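Local coordinates for uncharacterized protein Atu1656 (Agrobacterium tumefaciens, PDB 2OJH) that is of unknown function but adopts a six-bladed beta-propeller fold and belongs to the TolB family, at residues E42-P47 / L58-L63; T80-I85 / D103-G108; R211-A216 / Q252-D257; Q151-Y156 / E172-G177; W49-K54 / H90-D95. One frame throughout, in Å; residues are numbered along the deposited sequence.

Contact 1: residues E42-P47 / L58-L63; sequences ELFEAP and LNSEGL
The Phe44 ring takes Ser60 CB over the centre of one face, 3.6 Å from the ring centroid and 6° off the normal, a CH-pi contact. Ser60 OG lies over the same face, nearer the CE1 corner. Leu58 CB reaches the ring edge, 3.9 Å from Phe44 CD2, and Glu42 CB lies in plane at another part of the edge. Trp38 and Tyr65 also meet this ring. The Glu45 carboxylate and the Asn59 amide are the other flat groups, with planes 36° apart. Both polar ends turn to other partners: Glu45 OE1 to Arg245 and Asn88, Asn59 OD1 to His90, and Asn59 ND2 to Asn88. Ser60 OG, anti to its own N (chi1 179°), donates to Leu43 O over 2.7 Å, from above the carbonyl plane. Water 2 also donates to Leu43 O. The two strands form the innermost hairpin of a four-stranded antiparallel propeller blade. Glu45 and Asn59 are a hydrogen-bonded pair: Glu45 N donates to Asn59 O over 2.8 Å, and Asn59 N to Glu45 O over 3.1 Å. Leu58 CD1 presses on Glu45 O at 3.3 Å, while its CD2 lies 3.8 Å from Pro47 CB. Past Ser60 the chain makes a type I' turn. There Glu61 N donates to water 2, and water 1 donates to Glu61 OE2. That same water accepts from Leu43 N and, in one of two conformers of Glu42, donates to Glu42 OE1.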
# COMPACT_ATOMS: atom_id res chain seq x y z
N GLU A 42 14.54 3.66 14.56
CA GLU A 42 13.60 4.60 13.96
C GLU A 42 12.31 3.90 13.54
O GLU A 42 12.23 2.67 13.54
CB GLU A 42 14.25 5.30 12.76
CG GLU A 42 15.62 5.92 13.07
CD GLU A 42 15.55 7.12 14.01
OE1 GLU A 42 14.51 7.81 14.04
OE2 GLU A 42 16.54 7.38 14.72
N LEU A 43 11.31 4.70 13.18
CA LEU A 43 10.03 4.17 12.70
C LEU A 43 10.00 4.27 11.18
O LEU A 43 9.93 5.37 10.62
CB LEU A 43 8.87 4.95 13.33
CG LEU A 43 7.47 4.37 13.23
CD1 LEU A 43 7.36 3.13 14.09
CD2 LEU A 43 6.47 5.42 13.69
N PHE A 44 10.13 3.12 10.51
CA PHE A 44 10.13 3.07 9.06
C PHE A 44 8.89 2.30 8.66
O PHE A 44 8.48 1.37 9.38
CB PHE A 44 11.37 2.36 8.52
CG PHE A 44 12.51 3.29 8.25
CD1 PHE A 44 13.16 3.94 9.29
CD2 PHE A 44 12.88 3.56 6.94
CE1 PHE A 44 14.21 4.81 9.04
CE2 PHE A 44 13.93 4.44 6.68
CZ PHE A 44 14.59 5.07 7.73
N GLU A 45 8.29 2.68 7.53
CA GLU A 45 6.95 2.20 7.20
C GLU A 45 6.75 1.84 5.74
O GLU A 45 7.36 2.43 4.86
CB GLU A 45 5.91 3.27 7.61
CG GLU A 45 5.96 3.56 9.13
CD GLU A 45 4.88 4.47 9.63
OE1 GLU A 45 3.76 3.96 9.87
OE2 GLU A 45 5.15 5.68 9.85
N ALA A 46 5.87 0.86 5.50
CA ALA A 46 5.19 0.75 4.18
C ALA A 46 6.09 0.61 2.94
O ALA A 46 6.13 1.48 2.04
CB ALA A 46 4.16 1.92 4.00
N PRO A 47 6.83 -0.51 2.88
CA PRO A 47 7.77 -0.67 1.76
C PRO A 47 7.07 -0.94 0.40
O PRO A 47 6.10 -1.71 0.33
CB PRO A 47 8.60 -1.90 2.19
CG PRO A 47 7.67 -2.70 3.06
CD PRO A 47 6.86 -1.66 3.81
N LEU A 58 10.74 3.12 1.28
CA LEU A 58 10.07 3.23 2.58
C LEU A 58 9.85 4.70 2.96
O LEU A 58 10.58 5.59 2.51
CB LEU A 58 10.95 2.64 3.69
CG LEU A 58 11.17 1.14 3.96
CD1 LEU A 58 10.07 0.47 4.73
CD2 LEU A 58 11.58 0.33 2.71
N ASN A 59 8.89 4.97 3.83
CA ASN A 59 8.86 6.29 4.45
C ASN A 59 9.19 6.25 5.94
O ASN A 59 8.93 5.25 6.64
CB ASN A 59 7.53 7.03 4.21
CG ASN A 59 6.35 6.26 4.75
OD1 ASN A 59 5.96 5.24 4.18
ND2 ASN A 59 5.79 6.72 5.84
N SER A 60 9.71 7.37 6.41
CA SER A 60 9.97 7.55 7.82
C SER A 60 9.92 9.03 8.17
O SER A 60 10.67 9.85 7.62
CB SER A 60 11.33 6.96 8.19
OG SER A 60 11.61 7.15 9.57
N GLU A 61 9.03 9.36 9.10
CA GLU A 61 8.91 10.72 9.65
C GLU A 61 8.72 11.77 8.55
O GLU A 61 9.33 12.84 8.59
CB GLU A 61 10.11 11.05 10.55
CG GLU A 61 10.37 10.02 11.65
CD GLU A 61 9.30 10.02 12.75
OE1 GLU A 61 8.57 11.03 12.88
OE2 GLU A 61 9.19 9.01 13.49
N GLY A 62 7.90 11.42 7.56
CA GLY A 62 7.54 12.33 6.47
C GLY A 62 8.45 12.36 5.25
O GLY A 62 8.15 13.06 4.27
N LEU A 63 9.55 11.61 5.31
CA LEU A 63 10.53 11.56 4.23
C LEU A 63 10.56 10.21 3.57
O LEU A 63 10.18 9.20 4.18
CB LEU A 63 11.91 11.91 4.77
CG LEU A 63 12.09 13.34 5.34
CD1 LEU A 63 13.51 13.49 5.85
CD2 LEU A 63 11.80 14.42 4.30
O HOH W 1 11.58 7.53 13.82
O HOH W 2 7.77 7.16 10.42

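Contact 2: residues T80-I85 / D103-G108; sequences TGFATI and DKVEFG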
# COMPACT_ATOMS: atom_id res chain seq x y z
N THR A 80 12.32 14.73 -2.38
CA THR A 80 10.89 14.90 -2.67
C THR A 80 10.56 16.41 -2.72
O THR A 80 9.41 16.80 -2.66
CB THR A 80 10.00 14.20 -1.61
OG1 THR A 80 10.46 14.54 -0.30
CG2 THR A 80 10.04 12.67 -1.76
N GLY A 81 11.59 17.25 -2.85
CA GLY A 81 11.42 18.70 -2.77
C GLY A 81 10.63 19.15 -1.55
O GLY A 81 10.94 18.72 -0.42
N PHE A 82 9.60 19.97 -1.77
CA PHE A 82 8.86 20.59 -0.66
C PHE A 82 8.10 19.53 0.12
O PHE A 82 7.60 19.81 1.20
CB PHE A 82 7.90 21.69 -1.15
CG PHE A 82 6.80 21.17 -2.05
CD1 PHE A 82 5.74 20.46 -1.52
CD2 PHE A 82 6.83 21.41 -3.41
CE1 PHE A 82 4.72 19.96 -2.33
CE2 PHE A 82 5.82 20.94 -4.23
CZ PHE A 82 4.76 20.20 -3.68
N ALA A 83 7.99 18.34 -0.44
CA ALA A 83 7.07 17.32 0.13
C ALA A 83 7.73 16.56 1.27
O ALA A 83 8.20 15.44 1.10
CB ALA A 83 6.63 16.35 -0.95
N THR A 84 7.78 17.19 2.44
CA THR A 84 8.55 16.62 3.55
C THR A 84 7.62 16.12 4.65
O THR A 84 8.06 15.85 5.78
CB THR A 84 9.46 17.65 4.15
OG1 THR A 84 8.67 18.80 4.52
CG2 THR A 84 10.54 18.08 3.13
N ILE A 85 6.33 16.02 4.34
CA ILE A 85 5.40 15.40 5.26
C ILE A 85 4.62 14.36 4.46
O ILE A 85 3.38 14.45 4.32
CB ILE A 85 4.44 16.40 5.97
CG1 ILE A 85 5.19 17.58 6.60
CG2 ILE A 85 3.69 15.68 7.10
CD1 ILE A 85 4.26 18.77 7.04
N ASP A 103 1.27 13.71 0.36
CA ASP A 103 1.95 14.66 1.23
C ASP A 103 1.01 15.78 1.73
O ASP A 103 0.04 16.14 1.05
CB ASP A 103 3.13 15.26 0.48
CG ASP A 103 3.82 16.34 1.27
OD1 ASP A 103 4.66 15.99 2.12
OD2 ASP A 103 3.52 17.54 1.03
N LYS A 104 1.32 16.35 2.89
CA LYS A 104 0.45 17.38 3.44
C LYS A 104 1.07 18.76 3.69
O LYS A 104 0.48 19.57 4.38
CB LYS A 104 -0.29 16.88 4.69
CG LYS A 104 0.55 16.59 5.88
CD LYS A 104 -0.25 15.80 6.95
CE LYS A 104 -0.84 16.74 8.01
NZ LYS A 104 -1.32 15.96 9.22
N VAL A 105 2.23 19.03 3.09
CA VAL A 105 2.84 20.37 3.22
C VAL A 105 1.93 21.47 2.66
O VAL A 105 1.68 22.48 3.33
CB VAL A 105 4.26 20.43 2.58
CG1 VAL A 105 4.72 21.87 2.35
CG2 VAL A 105 5.25 19.69 3.44
N GLU A 106 1.44 21.28 1.44
CA GLU A 106 0.75 22.35 0.72
C GLU A 106 -0.61 22.75 1.26
O GLU A 106 -0.93 23.93 1.27
CB GLU A 106 0.65 22.01 -0.77
CG GLU A 106 1.91 22.34 -1.52
CD GLU A 106 1.72 22.40 -3.02
OE1 GLU A 106 1.17 21.44 -3.61
OE2 GLU A 106 2.15 23.40 -3.63
N PHE A 107 -1.39 21.77 1.72
CA PHE A 107 -2.78 22.01 2.07
C PHE A 107 -3.17 21.53 3.46
O PHE A 107 -4.33 21.68 3.86
CB PHE A 107 -3.70 21.39 1.02
CG PHE A 107 -3.37 21.83 -0.39
CD1 PHE A 107 -3.71 23.11 -0.83
CD2 PHE A 107 -2.70 20.98 -1.26
CE1 PHE A 107 -3.40 23.52 -2.11
CE2 PHE A 107 -2.39 21.39 -2.56
CZ PHE A 107 -2.74 22.65 -2.97
N GLY A 108 -2.22 20.97 4.21
CA GLY A 108 -2.47 20.56 5.59
C GLY A 108 -3.21 19.25 5.66
O GLY A 108 -3.60 18.79 6.74
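Phe82 lays its ring beside the Glu106 side chain, with CE1 3.8 Å from Glu106 CG and the ring and carboxylate planes 32° apart. Its CG sits between the backbone N and the carbonyl carbon (chi1 63°), and this sends the ring over to the other loop. Glu106 OE1 is bonded to Tyr113 OH, and the Tyr113 ring meets Phe82 edge-to-face. Asp103 OD2 comes near the plane of the Phe82 ring, at its edge. The same oxygen accepts from Val105 N at 2.9 Å, which makes an Asx turn. The donor stands above the carboxylate plane. Asp103 OD1 lies by Ile85 N, but its modelled place is doubtful. The link between the backbones is Lys104 N to Ile85 O, 3.1 Å long and met from above the carbonyl plane. Carbon atoms pack round these bonds. Val105 CG2 touches Phe82 O at 3.2 Å and makes an apolar contact with Ile85 CG1 at 3.8 Å, the two side chains crossing at about a right angle. Ile85 CG2 is pressed on Lys104 CG at 3.5 Å, tighter than usual. Ala83 CB packs on Asp103 CG at 3.6 Å. Ala83 is also the centre of an inverse gamma turn, and its O accepts from Thr80 OG1. The chain has no helices, and both segments belong to loops. Residues 80-85 lie in the loop between strand 76-77 of one blade and strand 91-92 of the next. Residues 103-108 run from strand 98-103 toward strand 111-116. Thr80 and Thr84 rest on Leu64 and Leu63 of the preceding blade.

Contact 3: residues R211-A216 / Q252-D257; sequences RITDSA and QLMDMD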
# COMPACT_ATOMS: atom_id res chain seq x y z
N ARG A 211 -17.64 -9.23 -2.99
CA ARG A 211 -16.97 -9.47 -1.73
C ARG A 211 -15.94 -10.57 -1.90
O ARG A 211 -16.23 -11.61 -2.52
CB ARG A 211 -17.99 -9.85 -0.65
CG ARG A 211 -17.45 -9.82 0.76
CD ARG A 211 -18.53 -10.18 1.72
NE ARG A 211 -18.06 -10.25 3.10
CZ ARG A 211 -18.86 -10.45 4.15
NH1 ARG A 211 -20.18 -10.57 3.99
NH2 ARG A 211 -18.34 -10.51 5.37
N ILE A 212 -14.76 -10.37 -1.32
CA ILE A 212 -13.67 -11.35 -1.42
C ILE A 212 -13.32 -12.05 -0.11
O ILE A 212 -13.01 -13.24 -0.13
CB ILE A 212 -12.41 -10.73 -2.03
CG1 ILE A 212 -12.71 -10.24 -3.46
CG2 ILE A 212 -11.23 -11.72 -1.93
CD1 ILE A 212 -13.00 -11.31 -4.50
N THR A 213 -13.33 -11.33 1.02
CA THR A 213 -13.24 -12.03 2.32
C THR A 213 -14.57 -11.99 3.08
O THR A 213 -15.35 -11.04 2.95
CB THR A 213 -12.11 -11.50 3.22
OG1 THR A 213 -12.32 -10.11 3.54
CG2 THR A 213 -10.77 -11.65 2.55
N ASP A 214 -14.81 -13.04 3.86
CA ASP A 214 -15.94 -13.12 4.75
C ASP A 214 -15.32 -13.76 5.99
O ASP A 214 -15.25 -14.97 6.07
CB ASP A 214 -16.99 -14.03 4.14
CG ASP A 214 -18.32 -13.98 4.86
OD1 ASP A 214 -18.36 -13.59 6.05
OD2 ASP A 214 -19.33 -14.33 4.22
N SER A 215 -14.78 -12.93 6.88
CA SER A 215 -13.96 -13.41 7.99
C SER A 215 -14.45 -12.86 9.31
O SER A 215 -15.29 -11.96 9.33
CB SER A 215 -12.49 -13.02 7.81
OG SER A 215 -12.34 -11.61 7.59
N ALA A 216 -13.92 -13.42 10.40
CA ALA A 216 -14.08 -12.83 11.72
C ALA A 216 -13.05 -11.73 12.01
O ALA A 216 -12.81 -11.39 13.16
CB ALA A 216 -13.99 -13.91 12.81
N GLN A 252 -1.86 -12.44 6.11
CA GLN A 252 -2.63 -13.47 5.47
C GLN A 252 -2.34 -13.52 3.99
O GLN A 252 -1.91 -12.54 3.39
CB GLN A 252 -4.12 -13.18 5.61
CG GLN A 252 -4.60 -12.93 7.01
CD GLN A 252 -4.76 -14.19 7.77
OE1 GLN A 252 -3.85 -14.61 8.47
NE2 GLN A 252 -5.90 -14.85 7.62
N LEU A 253 -2.64 -14.68 3.40
CA LEU A 253 -2.54 -14.87 1.96
C LEU A 253 -3.76 -15.66 1.51
O LEU A 253 -4.25 -16.54 2.25
CB LEU A 253 -1.25 -15.63 1.61
CG LEU A 253 -0.75 -15.63 0.16
CD1 LEU A 253 -0.15 -14.31 -0.18
CD2 LEU A 253 0.32 -16.73 -0.11
N MSE A 254 -4.23 -15.34 0.31
CA MSE A 254 -5.33 -16.08 -0.32
C MSE A 254 -5.24 -16.04 -1.85
O MSE A 254 -4.50 -15.22 -2.42
CB MSE A 254 -6.66 -15.46 0.10
CG MSE A 254 -6.81 -14.05 -0.44
SE MSE A 254 -8.40 -13.17 0.28
CE MSE A 254 -8.01 -11.36 -0.35
N ASP A 255 -6.02 -16.89 -2.50
CA ASP A 255 -6.17 -16.89 -3.97
C ASP A 255 -6.88 -15.60 -4.42
O ASP A 255 -7.56 -14.95 -3.61
CB ASP A 255 -6.99 -18.12 -4.42
CG ASP A 255 -6.29 -19.46 -4.12
OD1 ASP A 255 -5.06 -19.48 -3.95
OD2 ASP A 255 -6.99 -20.51 -4.05
N MSE A 256 -6.71 -15.21 -5.70
CA MSE A 256 -7.44 -14.05 -6.26
C MSE A 256 -8.95 -14.03 -5.97
O MSE A 256 -9.54 -12.96 -5.82
CB MSE A 256 -7.28 -13.96 -7.77
CG MSE A 256 -5.90 -13.77 -8.26
SE MSE A 256 -5.03 -12.20 -7.52
CE MSE A 256 -5.98 -10.81 -8.39
N ASP A 257 -9.58 -15.20 -5.93
CA ASP A 257 -11.03 -15.27 -5.77
C ASP A 257 -11.40 -15.40 -4.31
O ASP A 257 -12.57 -15.61 -3.97
CB ASP A 257 -11.63 -16.43 -6.60
CG ASP A 257 -11.20 -17.80 -6.11
OD1 ASP A 257 -10.26 -17.89 -5.30
OD2 ASP A 257 -11.81 -18.81 -6.53
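Thr213 OG1 is gripped by the backbone N of Ile199 and by Asp219 OD2, while the methyl on the same carbon faces Met254. These two bonds fix the rotation of the side chain. They hold OG1 between the backbone N and the carbonyl carbon (chi1 62°) and leave CG2 aimed at the selenium. Thr213 CG2 to Met254 SE is 3.6 Å. Residue 254 is selenomethionine, with selenium in the place of sulfur. Beyond its CG the chain is extended, and its methyl CE ends 3.6 Å from Ile212 CG2. Both Ile212 and Thr213 cross the Met254 side chain at about a right angle, so its end packs against two methyl groups. Ile212 also sends CD1 toward Met256 O, 4.1 Å away. That carbonyl is bonded to Tyr188 OH. Behind this patch the loop holds its own shape. Arg211 NE donates to Thr213 O over 2.8 Å, in the carbonyl plane and on a lone pair. Asp214 lies over one face of the Arg211 guanidinium, with Arg211 NH2 to Asp214 OD1 at 3.2 Å, an attraction of charges in which no N-H points at the oxygen. Residues 211-216 join the outermost strand 209-211 of one propeller blade to the innermost strand 217-224 of the next. Strand 247-255 is the third strand of that next blade, so the loop packs on the blade it leads into. The contact between the two segments is apolar and small. It rests on shape and on two methyl groups meeting the selenoether of selenomethionine, while the bonds of Thr213 OG1 orient its methyl.

Contact 4: residues Q151-Y156 / E172-G177; sequences QVFDIY and EGRNDG
This is a contact between neighbouring blades. Strand 152-159 is the third of one four-stranded blade, and strand 175-180 is the innermost of the next. The two short strand segments cross at 54°, with axes 5.1 Å apart. Phe153 O takes two bonds from Asn175: from its backbone N at 2.9 Å and from ND2 at 3.2 Å. The ND2 bond lies in the carbonyl plane, while the backbone N comes from above it. Asn175 ND2 also donates to Glu172 O, and weakly to Asp154 OD1. Asn175 OD1 is held by Ser191 and Arg193, so the buried amide is tied at both ends. Arg174 lies alongside Phe153. Its CD sits over the ring face, 3.9 Å from the centroid, and the extended chain puts the guanidinium nearly parallel to the ring, planes 10° apart. Ile155 CD1 packs on the backbone at Asp176 N, 3.7 Å away. Water 3 accepts from Phe153 N and donates to Gly173 O. Asp154 OD1 is held by Thr169 OG1 and Gly171 N, OD2 by a salt bridge to Arg167. The Asp176 side chain is about 3 Å from a bound acetic acid. Such packing of consecutive blades is the arrangement of a beta-propeller.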
# COMPACT_ATOMS: atom_id res chain seq x y z
N GLN A 151 -16.34 13.21 4.60
CA GLN A 151 -16.39 12.01 5.45
C GLN A 151 -16.98 10.78 4.76
O GLN A 151 -17.42 9.83 5.42
CB GLN A 151 -17.12 12.31 6.77
CG GLN A 151 -16.33 13.24 7.70
CD GLN A 151 -14.95 12.69 7.97
OE1 GLN A 151 -14.79 11.56 8.45
NE2 GLN A 151 -13.92 13.48 7.64
N VAL A 152 -17.01 10.80 3.43
CA VAL A 152 -17.34 9.63 2.62
C VAL A 152 -16.01 9.13 2.03
O VAL A 152 -15.31 9.87 1.32
CB VAL A 152 -18.33 9.97 1.48
CG1 VAL A 152 -18.70 8.73 0.70
CG2 VAL A 152 -19.59 10.68 2.03
N PHE A 153 -15.67 7.88 2.34
CA PHE A 153 -14.40 7.26 1.99
C PHE A 153 -14.63 6.40 0.75
O PHE A 153 -15.29 5.36 0.82
CB PHE A 153 -13.94 6.31 3.12
CG PHE A 153 -13.56 6.99 4.40
CD1 PHE A 153 -14.51 7.67 5.17
CD2 PHE A 153 -12.26 6.89 4.88
CE1 PHE A 153 -14.16 8.27 6.37
CE2 PHE A 153 -11.91 7.48 6.11
CZ PHE A 153 -12.84 8.19 6.84
N ASP A 154 -14.10 6.83 -0.40
CA ASP A 154 -14.32 6.07 -1.62
C ASP A 154 -13.07 5.74 -2.39
O ASP A 154 -12.01 6.39 -2.22
CB ASP A 154 -15.28 6.80 -2.58
CG ASP A 154 -16.73 6.63 -2.19
OD1 ASP A 154 -17.17 5.49 -1.89
OD2 ASP A 154 -17.42 7.67 -2.17
N ILE A 155 -13.22 4.77 -3.30
CA ILE A 155 -12.17 4.39 -4.22
C ILE A 155 -12.31 5.25 -5.45
O ILE A 155 -13.42 5.37 -6.02
CB ILE A 155 -12.28 2.89 -4.60
CG1 ILE A 155 -12.36 2.01 -3.31
CG2 ILE A 155 -11.15 2.46 -5.56
CD1 ILE A 155 -11.21 2.20 -2.30
N TYR A 156 -11.20 5.84 -5.87
CA TYR A 156 -11.16 6.69 -7.06
C TYR A 156 -10.04 6.18 -7.94
O TYR A 156 -9.13 5.49 -7.46
CB TYR A 156 -10.85 8.16 -6.70
CG TYR A 156 -11.97 8.86 -6.01
CD1 TYR A 156 -12.91 9.58 -6.72
CD2 TYR A 156 -12.12 8.75 -4.62
CE1 TYR A 156 -14.00 10.18 -6.07
CE2 TYR A 156 -13.20 9.35 -3.97
CZ TYR A 156 -14.13 10.06 -4.71
OH TYR A 156 -15.18 10.67 -4.08
N GLU A 172 -20.86 3.16 -0.12
CA GLU A 172 -21.29 1.90 0.48
C GLU A 172 -20.23 1.55 1.53
O GLU A 172 -19.19 1.00 1.20
CB GLU A 172 -21.37 0.77 -0.57
CG GLU A 172 -22.30 1.05 -1.75
CD GLU A 172 -21.56 1.69 -2.93
OE1 GLU A 172 -20.36 1.99 -2.80
OE2 GLU A 172 -22.17 1.90 -4.00
N GLY A 173 -20.48 1.90 2.78
CA GLY A 173 -19.48 1.75 3.83
C GLY A 173 -18.33 2.70 3.61
O GLY A 173 -18.40 3.55 2.72
N ARG A 174 -17.28 2.60 4.43
CA ARG A 174 -16.02 3.30 4.12
C ARG A 174 -15.17 2.38 3.26
O ARG A 174 -15.11 1.18 3.50
CB ARG A 174 -15.25 3.67 5.40
CG ARG A 174 -16.06 4.43 6.43
CD ARG A 174 -15.17 4.80 7.60
NE ARG A 174 -15.83 5.75 8.49
CZ ARG A 174 -15.30 6.22 9.61
NH1 ARG A 174 -14.09 5.85 9.99
NH2 ARG A 174 -16.00 7.06 10.36
N ASN A 175 -14.51 2.93 2.26
CA ASN A 175 -13.77 2.10 1.31
C ASN A 175 -12.37 2.64 1.22
O ASN A 175 -12.19 3.84 1.03
CB ASN A 175 -14.44 2.13 -0.06
CG ASN A 175 -15.88 1.73 0.01
OD1 ASN A 175 -16.21 0.55 0.22
ND2 ASN A 175 -16.77 2.72 -0.08
N ASP A 176 -11.39 1.76 1.34
CA ASP A 176 -10.01 2.19 1.50
C ASP A 176 -9.05 1.21 0.84
O ASP A 176 -9.45 0.13 0.38
CB ASP A 176 -9.70 2.30 2.99
CG ASP A 176 -8.56 3.25 3.30
OD1 ASP A 176 -7.74 3.58 2.43
OD2 ASP A 176 -8.50 3.67 4.47
N GLY A 177 -7.77 1.62 0.75
CA GLY A 177 -6.69 0.73 0.30
C GLY A 177 -6.86 -0.01 -1.02
O GLY A 177 -6.75 -1.25 -1.04
O HOH W 3 -17.55 6.24 3.33

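Contact 5: residues W49-K54 / H90-D95; sequences WSPDGK and HGISPD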
# COMPACT_ATOMS: atom_id res chain seq x y z
N TRP A 49 8.55 -2.20 -3.56
CA TRP A 49 9.69 -2.91 -4.11
C TRP A 49 9.88 -2.43 -5.52
O TRP A 49 8.93 -2.49 -6.31
CB TRP A 49 9.40 -4.41 -4.09
CG TRP A 49 10.62 -5.32 -4.16
CD1 TRP A 49 11.72 -5.21 -4.99
CD2 TRP A 49 10.80 -6.52 -3.40
NE1 TRP A 49 12.58 -6.28 -4.77
CE2 TRP A 49 12.03 -7.10 -3.81
CE3 TRP A 49 10.03 -7.18 -2.42
CZ2 TRP A 49 12.52 -8.30 -3.24
CZ3 TRP A 49 10.52 -8.36 -1.86
CH2 TRP A 49 11.75 -8.91 -2.28
N SER A 50 11.08 -1.97 -5.84
CA SER A 50 11.36 -1.41 -7.15
C SER A 50 11.14 -2.42 -8.27
O SER A 50 11.37 -3.62 -8.09
CB SER A 50 12.78 -0.86 -7.19
OG SER A 50 13.76 -1.86 -7.36
N PRO A 51 10.64 -1.95 -9.44
CA PRO A 51 10.35 -2.87 -10.53
C PRO A 51 11.57 -3.57 -11.10
O PRO A 51 11.41 -4.61 -11.72
CB PRO A 51 9.69 -1.98 -11.59
CG PRO A 51 9.29 -0.78 -10.91
CD PRO A 51 10.23 -0.58 -9.77
N ASP A 52 12.76 -3.01 -10.91
CA ASP A 52 13.98 -3.71 -11.30
C ASP A 52 14.49 -4.66 -10.20
O ASP A 52 15.51 -5.30 -10.35
CB ASP A 52 15.09 -2.74 -11.74
CG ASP A 52 15.59 -1.85 -10.62
OD1 ASP A 52 15.21 -2.03 -9.45
OD2 ASP A 52 16.41 -0.94 -10.92
N GLY A 53 13.78 -4.73 -9.08
CA GLY A 53 14.09 -5.72 -8.04
C GLY A 53 15.15 -5.30 -7.05
O GLY A 53 15.36 -5.99 -6.04
N LYS A 54 15.78 -4.15 -7.30
CA LYS A 54 17.00 -3.78 -6.60
C LYS A 54 16.88 -3.01 -5.29
O LYS A 54 17.86 -2.96 -4.52
CB LYS A 54 17.85 -2.93 -7.52
CG LYS A 54 18.39 -3.68 -8.71
CD LYS A 54 19.47 -2.84 -9.38
CE LYS A 54 20.26 -3.69 -10.35
NZ LYS A 54 21.50 -3.02 -10.83
N HIS A 90 2.26 5.43 -0.98
CA HIS A 90 3.21 5.86 -2.01
C HIS A 90 3.51 4.67 -2.89
O HIS A 90 3.22 3.55 -2.54
CB HIS A 90 4.51 6.43 -1.39
CG HIS A 90 5.11 5.58 -0.30
ND1 HIS A 90 5.83 4.43 -0.56
CD2 HIS A 90 5.12 5.72 1.05
CE1 HIS A 90 6.23 3.89 0.58
NE2 HIS A 90 5.82 4.66 1.57
N GLY A 91 4.13 4.87 -4.03
CA GLY A 91 4.36 3.72 -4.89
C GLY A 91 5.27 4.10 -6.01
O GLY A 91 5.71 5.25 -6.09
N ILE A 92 5.59 3.11 -6.84
CA ILE A 92 6.58 3.25 -7.93
C ILE A 92 5.89 2.80 -9.22
O ILE A 92 5.10 1.81 -9.21
CB ILE A 92 7.84 2.40 -7.65
CG1 ILE A 92 8.44 2.68 -6.25
CG2 ILE A 92 8.90 2.62 -8.71
CD1 ILE A 92 9.63 1.74 -5.92
N SER A 93 6.09 3.54 -10.30
CA SER A 93 5.43 3.25 -11.56
C SER A 93 6.03 1.97 -12.14
O SER A 93 7.19 1.65 -11.86
CB SER A 93 5.65 4.40 -12.55
OG SER A 93 7.02 4.50 -12.83
N PRO A 94 5.27 1.24 -12.98
CA PRO A 94 5.74 -0.05 -13.47
C PRO A 94 7.07 0.07 -14.22
O PRO A 94 7.92 -0.83 -14.15
CB PRO A 94 4.62 -0.50 -14.41
CG PRO A 94 3.37 0.17 -13.87
CD PRO A 94 3.92 1.56 -13.49
N ASP A 95 7.26 1.18 -14.90
CA ASP A 95 8.52 1.35 -15.65
C ASP A 95 9.65 1.85 -14.74
O ASP A 95 10.79 2.00 -15.18
CB ASP A 95 8.32 2.22 -16.89
CG ASP A 95 8.17 3.71 -16.58
OD1 ASP A 95 7.94 4.07 -15.42
OD2 ASP A 95 8.29 4.53 -17.52
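Pro51 sets its ring carbons against two carbonyl oxygens: Pro51 CG is 3.3 Å from Ser93 O, and Pro51 CB is 3.3 Å from Pro94 O. Proline thus meets proline through a ring and a backbone oxygen. Both segments carry the same Ser-Pro-Asp sequence, which follows the innermost strand of a beta-propeller blade, as in WD40-like repeats. Residues 50-53 form a type I turn after strand 45-49, and residues 93-95 follow strand 91-92 of the next blade. The two blades therefore meet here at equivalent corners. Ile92 supplies the apolar part. With CG2 anti to the backbone N, the side chain places CG2 3.6 Å from Pro51 CD. Its CD1 meets Ser50 CA, 3.8 Å away. The proline ring and Ile92 lie across each other at a slant. Ile92 also touches Tyr55 and Leu57 of strand 55-60. Each serine is bonded to the aspartate two residues on. Ser50 OG donates to Asp52 OD1 at 2.5 Å, and Ser93 OG donates to Asp95 OD1 at 2.8 Å, both nearly in line with the C-O bond of the carboxylate. Asp52 OD1 takes a second bond from Lys54 N, from above the carboxylate plane, and this makes an Asx turn. These bonds probably help to fix the shape of the turn that carries Pro51. Trp49 braces the same turn: its NE1 donates to Gly53 O at 3.1 Å, with the oxygen near the indole plane.

Contacts 1 and 5 share the blade that begins with strand 45-49, and their segments alternate along the chain. They touch where Asn59 OD1 meets His90 NE2 at 2.7 Å, a probable hydrogen bond, although their centres are 17 Å apart. Contact 2 adjoins contact 1 through Leu63 CD2 and Thr84 CB, 4.0 Å apart. Contact 4 joins the blade containing 152-159 to the next, and contact 3 joins that next blade to the one after; their centres are 19 Å apart. Contact 3 lies across the chain's centre from contacts 1 and 2, about 35 Å from contact 2 between centres. The function is unknown; the acetic acid bound beside contact 4 is probably from the crystallisation liquor.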